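Long-range contacts in putative glucose-6-phosphate 1-epimerase (Salmonella typhimurium, PDB 2HTA), which probably interconverts the alpha and beta anomers of glucose 6-phosphate and related hexose 6-phosphates, as a mutarotase of the aldose 1-epimerase kind: residues A[44-55]-A[126-134]; A[146-155]-A[165-174]. All coordinates share one frame; numbering follows the deposited sequence.

Both contacts belong to the beta-sandwich framework of the mutarotase fold, and their centres lie 25 Å apart. Contact 1 is packing between two sheets: the hairpin 44-55 faces strand 130-134. Contact 2 is mainly pairing within one sheet, between 151-155 and 165-169, with Phe-172 of the next strand packing on 146-150. The two meet because strands 130-137 and 151-158 are neighbours. There Phe-134 N lies 2.8 Å from Ala-154 O, a probable hydrogen bond. Contact 2 comes closer to the presumed substrate site. Side chain to side chain, Leu-152 is about 9 Å from Arg-114, which by similarity binds substrate, and Leu-166 about 10 Å from the probable active-site His-179. Phe-134 of contact 1 is about 12 Å from Arg-114, again between side chains.

Contact 1: A[44-55]-A[126-134]; sequences IVVDHPQVKASF and DDNGVMLTF
Phe-55, Ile-44 and Val-46 of a beta hairpin pack on Phe-134, Leu-132 and Val-130 of a strand in another sheet. This is face-to-face packing in a beta sandwich. Strands 44-48 and 130-134 run nearly antiparallel, and their axes come within 9.9 Å. That is a spacing for side chains, and no backbone bonds cross it.

The apolar contacts run along the strands. Phe-134 puts CE1 over one face of the Phe-55 ring, 3.7 Å from Phe-55 CD1. The two ring planes are 40° apart. The edge of the Phe-134 ring turns to Ile-44 CG1. Leu-132 is forked: CD1 touches Phe-55 CE2, and CD2 touches both that atom and Ile-44 CG2. Val-46 CG1 meets Val-130 CG2 tip to tip at 3.7 Å.

The polar part lies at the turn. His-48 has CG anti to its backbone N (chi1 176°), which sends the ring across to the loop 126-129. Its NE2 donates to Asp-126 O at 2.9 Å, in the planes of both ring and carbonyl. Its ND1 accepts from Gln-50 N at 2.9 Å. Gly-129 CA makes a CH-pi contact over one ring face, and Pro-49 CD lies against the opposite face, near the rim. Asp-126 OD1 takes Asn-128 N in an Asx turn and also Gly-129 N, which shapes the loop.

The bonds to ND1 and NE2 are consistent with a neutral His-48 ring carrying its proton on NE2. Both nitrogens are engaged and an atom lies against each face, which should hold the ring's rotation where the oily interface gives way to the loop.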
loop_
_atom_site.group_PDB
_atom_site.type_symbol
_atom_site.label_atom_id
_atom_site.label_comp_id
_atom_site.label_asym_id
_atom_site.label_seq_id
_atom_site.Cartn_x
_atom_site.Cartn_y
_atom_site.Cartn_z
ATOM N N ILE A 44 12.146 -8.624 -4.789
ATOM C CA ILE A 44 12.168 -9.813 -3.955
ATOM C C ILE A 44 10.859 -10.560 -4.194
ATOM O O ILE A 44 9.768 -10.021 -4.004
ATOM C CB ILE A 44 12.332 -9.468 -2.449
ATOM C CG1 ILE A 44 13.581 -8.563 -2.203
ATOM C CG2 ILE A 44 12.277 -10.765 -1.616
ATOM C CD1 ILE A 44 14.960 -9.234 -2.543
ATOM N N VAL A 45 10.980 -11.811 -4.648
ATOM C CA VAL A 45 9.836 -12.557 -5.088
ATOM C C VAL A 45 9.661 -13.795 -4.183
ATOM O O VAL A 45 10.600 -14.555 -3.995
ATOM C CB VAL A 45 9.951 -12.992 -6.579
ATOM C CG1 VAL A 45 8.754 -13.838 -6.957
ATOM C CG2 VAL A 45 10.083 -11.749 -7.540
ATOM N N VAL A 46 8.464 -13.936 -3.623
ATOM C CA VAL A 46 8.087 -15.043 -2.772
ATOM C C VAL A 46 7.258 -15.997 -3.644
ATOM O O VAL A 46 6.159 -15.678 -4.104
ATOM C CB VAL A 46 7.189 -14.567 -1.568
ATOM C CG1 VAL A 46 6.695 -15.790 -0.710
ATOM C CG2 VAL A 46 7.925 -13.554 -0.673
ATOM N N ASP A 47 7.784 -17.193 -3.882
ATOM C CA ASP A 47 7.000 -18.164 -4.617
ATOM C C ASP A 47 6.946 -19.392 -3.680
ATOM O O ASP A 47 7.859 -20.238 -3.681
ATOM C CB ASP A 47 7.722 -18.487 -5.930
ATOM C CG ASP A 47 6.957 -19.492 -6.804
ATOM O OD1 ASP A 47 5.989 -20.138 -6.341
ATOM O OD2 ASP A 47 7.346 -19.657 -7.985
ATOM N N HIS A 48 5.919 -19.426 -2.830
ATOM C CA HIS A 48 5.830 -20.406 -1.748
ATOM C C HIS A 48 4.586 -21.234 -2.045
ATOM O O HIS A 48 3.658 -20.737 -2.693
ATOM C CB HIS A 48 5.676 -19.576 -0.443
ATOM C CG HIS A 48 5.476 -20.369 0.806
ATOM N ND1 HIS A 48 4.256 -20.901 1.174
ATOM C CD2 HIS A 48 6.318 -20.624 1.827
ATOM C CE1 HIS A 48 4.372 -21.471 2.358
ATOM N NE2 HIS A 48 5.620 -21.334 2.768
ATOM N N PRO A 49 4.527 -22.501 -1.552
ATOM C CA PRO A 49 3.325 -23.319 -1.837
ATOM C C PRO A 49 1.972 -22.729 -1.404
ATOM O O PRO A 49 0.932 -23.024 -2.031
ATOM C CB PRO A 49 3.607 -24.600 -1.051
ATOM C CG PRO A 49 5.085 -24.723 -1.111
ATOM C CD PRO A 49 5.508 -23.279 -0.786
ATOM N N GLN A 50 1.969 -21.903 -0.340
ATOM C CA GLN A 50 0.725 -21.349 0.176
ATOM C C GLN A 50 0.496 -19.869 -0.224
ATOM O O GLN A 50 -0.540 -19.304 0.106
ATOM C CB GLN A 50 0.779 -21.406 1.719
ATOM C CG GLN A 50 0.850 -22.848 2.257
ATOM C CD GLN A 50 -0.424 -23.540 1.895
ATOM O OE1 GLN A 50 -1.476 -23.221 2.435
ATOM N NE2 GLN A 50 -0.373 -24.380 0.901
ATOM N N VAL A 51 1.463 -19.252 -0.899
ATOM C CA VAL A 51 1.333 -17.811 -1.222
ATOM C C VAL A 51 2.365 -17.367 -2.271
ATOM O O VAL A 51 3.505 -17.786 -2.241
ATOM C CB VAL A 51 1.560 -16.942 0.080
ATOM C CG1 VAL A 51 2.896 -17.300 0.845
ATOM C CG2 VAL A 51 1.427 -15.401 -0.251
ATOM N N LYS A 52 1.941 -16.478 -3.153
ATOM C CA LYS A 52 2.845 -15.810 -4.078
ATOM C C LYS A 52 2.782 -14.319 -3.763
ATOM O O LYS A 52 1.702 -13.778 -3.601
ATOM C CB LYS A 52 2.366 -16.025 -5.516
ATOM C CG LYS A 52 2.661 -17.449 -5.999
ATOM C CD LYS A 52 2.197 -17.594 -7.447
ATOM C CE LYS A 52 2.531 -19.022 -7.958
ATOM N NZ LYS A 52 1.705 -19.420 -9.140
ATOM N N ALA A 53 3.937 -13.682 -3.654
ATOM C CA ALA A 53 3.971 -12.236 -3.359
ATOM C C ALA A 53 5.260 -11.656 -3.909
ATOM O O ALA A 53 6.245 -12.376 -4.164
ATOM C CB ALA A 53 3.925 -12.038 -1.807
ATOM N N SER A 54 5.307 -10.342 -4.092
ATOM C CA SER A 54 6.572 -9.789 -4.607
ATOM C C SER A 54 6.689 -8.368 -4.090
ATOM O O SER A 54 5.676 -7.731 -3.774
ATOM C CB SER A 54 6.594 -9.792 -6.153
ATOM O OG SER A 54 5.466 -9.112 -6.721
ATOM N N PHE A 55 7.925 -7.884 -4.050
ATOM C CA PHE A 55 8.229 -6.596 -3.478
ATOM C C PHE A 55 9.248 -5.918 -4.381
ATOM O O PHE A 55 10.051 -6.588 -5.019
ATOM C CB PHE A 55 8.957 -6.803 -2.164
ATOM C CG PHE A 55 8.140 -7.431 -1.077
ATOM C CD1 PHE A 55 7.527 -6.643 -0.089
ATOM C CD2 PHE A 55 8.040 -8.822 -0.997
ATOM C CE1 PHE A 55 6.756 -7.268 0.933
ATOM C CE2 PHE A 55 7.295 -9.444 0.019
ATOM C CZ PHE A 55 6.673 -8.668 0.984
ATOM N N ASP A 126 8.227 -20.678 6.945
ATOM C CA ASP A 126 7.836 -21.981 7.435
ATOM C C ASP A 126 6.820 -22.504 6.433
ATOM O O ASP A 126 6.682 -21.931 5.363
ATOM C CB ASP A 126 7.327 -21.894 8.902
ATOM C CG ASP A 126 6.064 -21.031 9.072
ATOM O OD1 ASP A 126 5.339 -20.679 8.108
ATOM O OD2 ASP A 126 5.738 -20.706 10.228
ATOM N N ASP A 127 6.128 -23.606 6.736
ATOM C CA ASP A 127 5.172 -24.151 5.791
ATOM C C ASP A 127 3.970 -23.257 5.540
ATOM O O ASP A 127 3.193 -23.568 4.638
ATOM C CB ASP A 127 4.610 -25.499 6.294
ATOM C CG ASP A 127 5.612 -26.599 6.231
ATOM O OD1 ASP A 127 6.664 -26.477 5.554
ATOM O OD2 ASP A 127 5.372 -27.616 6.936
ATOM N N ASN A 128 3.764 -22.219 6.375
ATOM C CA ASN A 128 2.563 -21.370 6.251
ATOM C C ASN A 128 2.824 -20.075 5.414
ATOM O O ASN A 128 1.922 -19.553 4.783
ATOM C CB ASN A 128 2.035 -20.957 7.628
ATOM C CG ASN A 128 1.595 -22.148 8.446
ATOM O OD1 ASN A 128 1.059 -23.092 7.888
ATOM N ND2 ASN A 128 1.827 -22.115 9.721
ATOM N N GLY A 129 4.058 -19.598 5.417
ATOM C CA GLY A 129 4.332 -18.412 4.584
ATOM C C GLY A 129 5.679 -17.842 4.955
ATOM O O GLY A 129 6.562 -18.596 5.428
ATOM N N VAL A 130 5.856 -16.507 4.759
ATOM C CA VAL A 130 7.172 -15.888 4.885
ATOM C C VAL A 130 7.045 -14.571 5.657
ATOM O O VAL A 130 6.017 -13.887 5.536
ATOM C CB VAL A 130 7.797 -15.601 3.484
ATOM C CG1 VAL A 130 9.217 -15.063 3.635
ATOM C CG2 VAL A 130 7.862 -16.877 2.653
ATOM N N MET A 131 8.040 -14.252 6.467
ATOM C CA MET A 131 8.101 -12.929 7.144
ATOM C C MET A 131 9.289 -12.200 6.614
ATOM O O MET A 131 10.341 -12.829 6.455
ATOM C CB MET A 131 8.351 -13.126 8.660
ATOM C CG MET A 131 7.260 -13.889 9.439
ATOM S SD MET A 131 7.863 -14.105 11.202
ATOM C CE MET A 131 8.176 -12.383 11.707
ATOM N N LEU A 132 9.186 -10.876 6.408
ATOM C CA LEU A 132 10.332 -10.128 5.876
ATOM C C LEU A 132 10.403 -8.778 6.586
ATOM O O LEU A 132 9.356 -8.191 6.901
ATOM C CB LEU A 132 10.151 -9.826 4.374
ATOM C CG LEU A 132 9.967 -10.974 3.364
ATOM C CD1 LEU A 132 8.487 -11.288 3.247
ATOM C CD2 LEU A 132 10.501 -10.479 2.002
ATOM N N THR A 133 11.631 -8.307 6.816
ATOM C CA THR A 133 11.834 -6.979 7.418
ATOM C C THR A 133 12.726 -6.198 6.486
ATOM O O THR A 133 13.825 -6.638 6.181
ATOM C CB THR A 133 12.535 -7.083 8.714
ATOM O OG1 THR A 133 11.736 -7.865 9.620
ATOM C CG2 THR A 133 12.692 -5.702 9.309
ATOM N N PHE A 134 12.254 -5.026 6.074
ATOM C CA PHE A 134 13.027 -4.098 5.232
ATOM C C PHE A 134 13.395 -2.899 6.097
ATOM O O PHE A 134 12.641 -2.504 7.024
ATOM C CB PHE A 134 12.165 -3.637 4.044
ATOM C CG PHE A 134 11.834 -4.715 3.066
ATOM C CD1 PHE A 134 10.675 -5.541 3.234
ATOM C CD2 PHE A 134 12.670 -4.952 1.986
ATOM C CE1 PHE A 134 10.369 -6.549 2.267
ATOM C CE2 PHE A 134 12.340 -5.937 1.028
ATOM C CZ PHE A 134 11.218 -6.723 1.167
#

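Contact 2: A[146-155]-A[165-174]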
loop_
_atom_site.group_PDB
_atom_site.type_symbol
_atom_site.label_atom_id
_atom_site.label_comp_id
_atom_site.label_asym_id
_atom_site.label_seq_id
_atom_site.Cartn_x
_atom_site.Cartn_y
_atom_site.Cartn_z
ATOM N N TRP A 146 15.313 16.759 4.266
ATOM C CA TRP A 146 14.530 16.491 5.498
ATOM C C TRP A 146 15.531 16.223 6.629
ATOM O O TRP A 146 15.974 15.081 6.866
ATOM C CB TRP A 146 13.532 15.340 5.268
ATOM C CG TRP A 146 12.386 15.225 6.272
ATOM C CD1 TRP A 146 11.304 16.044 6.391
ATOM C CD2 TRP A 146 12.223 14.195 7.266
ATOM N NE1 TRP A 146 10.511 15.618 7.454
ATOM C CE2 TRP A 146 11.045 14.480 7.980
ATOM C CE3 TRP A 146 12.980 13.076 7.636
ATOM C CZ2 TRP A 146 10.594 13.678 9.036
ATOM C CZ3 TRP A 146 12.523 12.272 8.696
ATOM C CH2 TRP A 146 11.335 12.582 9.367
ATOM N N PRO A 147 15.913 17.299 7.336
ATOM C CA PRO A 147 17.037 17.303 8.285
ATOM C C PRO A 147 16.717 16.630 9.606
ATOM O O PRO A 147 16.825 17.268 10.665
ATOM C CB PRO A 147 17.338 18.804 8.455
ATOM C CG PRO A 147 15.947 19.408 8.354
ATOM C CD PRO A 147 15.254 18.620 7.250
ATOM N N HIS A 148 16.387 15.337 9.544
ATOM C CA HIS A 148 16.108 14.514 10.715
ATOM C C HIS A 148 16.698 13.117 10.447
ATOM O O HIS A 148 16.507 12.545 9.361
ATOM C CB HIS A 148 14.600 14.317 10.889
ATOM C CG HIS A 148 13.823 15.591 10.875
ATOM N ND1 HIS A 148 13.619 16.344 12.011
ATOM C CD2 HIS A 148 13.213 16.261 9.864
ATOM C CE1 HIS A 148 12.921 17.433 11.706
ATOM N NE2 HIS A 148 12.665 17.409 10.409
ATOM N N ASP A 149 17.410 12.582 11.414
ATOM C CA ASP A 149 17.834 11.220 11.255
ATOM C C ASP A 149 16.691 10.259 11.565
ATOM O O ASP A 149 15.811 10.560 12.380
ATOM C CB ASP A 149 19.100 10.931 12.031
ATOM C CG ASP A 149 20.335 11.386 11.241
ATOM O OD1 ASP A 149 20.735 10.781 10.155
ATOM O OD2 ASP A 149 20.846 12.397 11.664
ATOM N N PHE A 150 16.716 9.103 10.911
ATOM C CA PHE A 150 15.633 8.134 11.135
ATOM C C PHE A 150 16.107 6.724 10.728
ATOM O O PHE A 150 17.073 6.583 9.961
ATOM C CB PHE A 150 14.376 8.521 10.294
ATOM C CG PHE A 150 14.570 8.363 8.765
ATOM C CD1 PHE A 150 14.956 9.471 7.974
ATOM C CD2 PHE A 150 14.342 7.146 8.131
ATOM C CE1 PHE A 150 15.100 9.308 6.604
ATOM C CE2 PHE A 150 14.550 6.954 6.770
ATOM C CZ PHE A 150 14.919 8.075 5.981
ATOM N N THR A 151 15.433 5.710 11.279
ATOM C CA THR A 151 15.487 4.344 10.751
ATOM C C THR A 151 14.019 3.887 10.661
ATOM O O THR A 151 13.282 3.916 11.671
ATOM C CB THR A 151 16.239 3.391 11.699
ATOM O OG1 THR A 151 17.564 3.882 11.895
ATOM C CG2 THR A 151 16.307 2.008 11.074
ATOM N N LEU A 152 13.592 3.494 9.457
ATOM C CA LEU A 152 12.232 3.089 9.207
ATOM C C LEU A 152 12.297 1.595 8.906
ATOM O O LEU A 152 13.190 1.159 8.151
ATOM C CB LEU A 152 11.735 3.756 7.926
ATOM C CG LEU A 152 10.569 4.703 7.813
ATOM C CD1 LEU A 152 10.147 4.868 6.288
ATOM C CD2 LEU A 152 9.368 4.353 8.692
ATOM N N LEU A 153 11.432 0.818 9.570
ATOM C CA LEU A 153 11.316 -0.611 9.344
ATOM C C LEU A 153 9.948 -0.952 8.797
ATOM O O LEU A 153 8.953 -0.444 9.296
ATOM C CB LEU A 153 11.528 -1.417 10.651
ATOM C CG LEU A 153 12.953 -1.182 11.150
ATOM C CD1 LEU A 153 13.128 -1.272 12.610
ATOM C CD2 LEU A 153 13.924 -2.128 10.439
ATOM N N ALA A 154 9.895 -1.820 7.792
ATOM C CA ALA A 154 8.610 -2.304 7.244
ATOM C C ALA A 154 8.685 -3.829 7.417
ATOM O O ALA A 154 9.590 -4.473 6.865
ATOM C CB ALA A 154 8.437 -1.928 5.777
ATOM N N ARG A 155 7.801 -4.364 8.235
ATOM C CA ARG A 155 7.755 -5.819 8.506
ATOM C C ARG A 155 6.516 -6.344 7.868
ATOM O O ARG A 155 5.441 -5.755 8.058
ATOM C CB ARG A 155 7.730 -6.055 10.019
ATOM C CG ARG A 155 8.959 -5.487 10.752
ATOM C CD ARG A 155 8.922 -5.882 12.218
ATOM N NE ARG A 155 10.219 -5.711 12.852
ATOM C CZ ARG A 155 10.583 -4.614 13.510
ATOM N NH1 ARG A 155 11.794 -4.535 14.062
ATOM N NH2 ARG A 155 9.722 -3.620 13.650
ATOM N N GLU A 165 3.504 -3.858 8.797
ATOM C CA GLU A 165 3.702 -2.995 9.963
ATOM C C GLU A 165 4.852 -2.037 9.659
ATOM O O GLU A 165 5.960 -2.469 9.331
ATOM C CB GLU A 165 4.027 -3.849 11.186
ATOM C CG GLU A 165 4.370 -3.033 12.482
ATOM C CD GLU A 165 4.882 -3.932 13.613
ATOM O OE1 GLU A 165 5.961 -4.557 13.470
ATOM O OE2 GLU A 165 4.194 -4.026 14.650
ATOM N N LEU A 166 4.568 -0.749 9.716
ATOM C CA LEU A 166 5.566 0.305 9.570
ATOM C C LEU A 166 5.981 0.915 10.921
ATOM O O LEU A 166 5.140 1.333 11.711
ATOM C CB LEU A 166 4.985 1.401 8.673
ATOM C CG LEU A 166 5.989 2.521 8.383
ATOM C CD1 LEU A 166 7.130 2.070 7.437
ATOM C CD2 LEU A 166 5.225 3.738 7.821
ATOM N N GLU A 167 7.281 1.041 11.165
ATOM C CA GLU A 167 7.774 1.501 12.474
ATOM C C GLU A 167 8.914 2.493 12.223
ATOM O O GLU A 167 9.880 2.173 11.500
ATOM C CB GLU A 167 8.305 0.285 13.240
ATOM C CG GLU A 167 8.935 0.598 14.553
ATOM C CD GLU A 167 9.365 -0.721 15.272
ATOM O OE1 GLU A 167 10.574 -1.121 15.255
ATOM O OE2 GLU A 167 8.442 -1.359 15.813
ATOM N N ALA A 168 8.761 3.695 12.756
ATOM C CA ALA A 168 9.720 4.794 12.491
ATOM C C ALA A 168 10.444 5.157 13.791
ATOM O O ALA A 168 9.804 5.488 14.810
ATOM C CB ALA A 168 8.996 6.010 11.921
ATOM N N HIS A 169 11.764 5.059 13.774
ATOM C CA HIS A 169 12.587 5.375 14.941
ATOM C C HIS A 169 13.253 6.731 14.725
ATOM O O HIS A 169 13.908 6.956 13.705
ATOM C CB HIS A 169 13.681 4.326 15.120
ATOM C CG HIS A 169 13.141 2.966 15.438
ATOM N ND1 HIS A 169 13.160 2.432 16.711
ATOM C CD2 HIS A 169 12.585 2.027 14.641
ATOM C CE1 HIS A 169 12.625 1.218 16.685
ATOM N NE2 HIS A 169 12.270 0.951 15.443
ATOM N N GLY A 170 13.157 7.589 15.717
ATOM C CA GLY A 170 13.770 8.953 15.591
ATOM C C GLY A 170 13.055 9.916 16.525
ATOM O O GLY A 170 12.295 9.477 17.403
ATOM N N GLU A 171 13.276 11.221 16.338
ATOM C CA GLU A 171 12.571 12.218 17.142
ATOM C C GLU A 171 11.943 13.181 16.181
ATOM O O GLU A 171 12.646 14.068 15.639
ATOM C CB GLU A 171 13.551 12.994 18.031
ATOM C CG GLU A 171 14.552 12.164 18.845
ATOM C CD GLU A 171 13.935 11.420 20.037
ATOM O OE1 GLU A 171 13.075 11.979 20.801
ATOM O OE2 GLU A 171 14.339 10.242 20.231
ATOM N N PHE A 172 10.647 12.999 15.924
ATOM C CA PHE A 172 10.010 13.799 14.893
ATOM C C PHE A 172 8.526 13.522 14.970
ATOM O O PHE A 172 8.096 12.609 15.651
ATOM C CB PHE A 172 10.575 13.525 13.460
ATOM C CG PHE A 172 10.868 12.067 13.173
ATOM C CD1 PHE A 172 9.859 11.122 13.212
ATOM C CD2 PHE A 172 12.162 11.638 12.876
ATOM C CE1 PHE A 172 10.110 9.730 12.946
ATOM C CE2 PHE A 172 12.437 10.294 12.656
ATOM C CZ PHE A 172 11.409 9.307 12.671
ATOM N N ALA A 173 7.755 14.340 14.260
ATOM C CA ALA A 173 6.325 14.175 14.169
ATOM C C ALA A 173 6.009 14.101 12.679
ATOM O O ALA A 173 6.538 14.892 11.896
ATOM C CB ALA A 173 5.622 15.375 14.806
ATOM N N THR A 174 5.213 13.105 12.277
ATOM C CA THR A 174 4.979 12.761 10.874
ATOM C C THR A 174 3.493 12.494 10.568
ATOM O O THR A 174 2.670 12.333 11.473
ATOM C CB THR A 174 5.721 11.434 10.440
ATOM O OG1 THR A 174 5.218 10.310 11.199
ATOM C CG2 THR A 174 7.213 11.504 10.643
HETATM O O HOH W 1 14.717 15.303 14.303
HETATM O O HOH W 2 15.587 11.832 14.688
HETATM O O HOH W 3 7.589 -2.803 11.885
#
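Thr-151, Leu-153 and Arg-155 pair with His-169, Glu-167 and Glu-165 in an antiparallel beta hairpin, part of the large sheet of the mutarotase sandwich. These three are hydrogen-bonded pairs, and each residue's N and O are satisfied by its partner. Leu-153 N to Glu-167 O, at 2.8 Å, is nearly straight. The alternate residues bond outward: Leu-152 and Ala-154 to strand 130-137, Leu-166 and Ala-168 to strand 298-308.

On the face with Leu-153, Glu-167 OE1 is shared by two donors on opposite faces of its carboxylate. Arg-155 NH2 meets Glu-167 OE1 from above that plane at 3.1 Å, a salt bridge with the oxygen in the guanidinium plane (N-H...O 177°). His-169 NE2 reaches Glu-167 OE1 at 2.7 Å on the anti side, tilted 33° out of the plane. The other ring nitrogen, ND1, bonds to Glu-295. Glu-167 leaves its backbone N at chi1 176° and stays extended, which carries its carboxylate out beside Leu-153 CD1. Glu-165 runs alongside Arg-155, but their salt bridge is long. A water bridges the two: it accepts from Arg-155 NH2 and donates to Glu-165 O and OE1. Thr-151 OG1 is hydrogen-bonded to Gln-137 NE2.

On the face with Ala-154, Leu-152 CD2 presses tightly on Leu-166 CD1 at 3.4 Å. Ala-168 CB also touches Leu-152 CD2.

Beyond the paired strands, aromatic packing takes over. Trp-146 CH2 lies over one face of the Phe-172 ring, whose edge meets Asp-149 O and whose CE2 touches Phe-150 CB. Two waters bridge this end. One joins His-148 ND1 to Glu-171 O; the other donates to Asp-149 O at 2.6 Å and accepts from Glu-171 N.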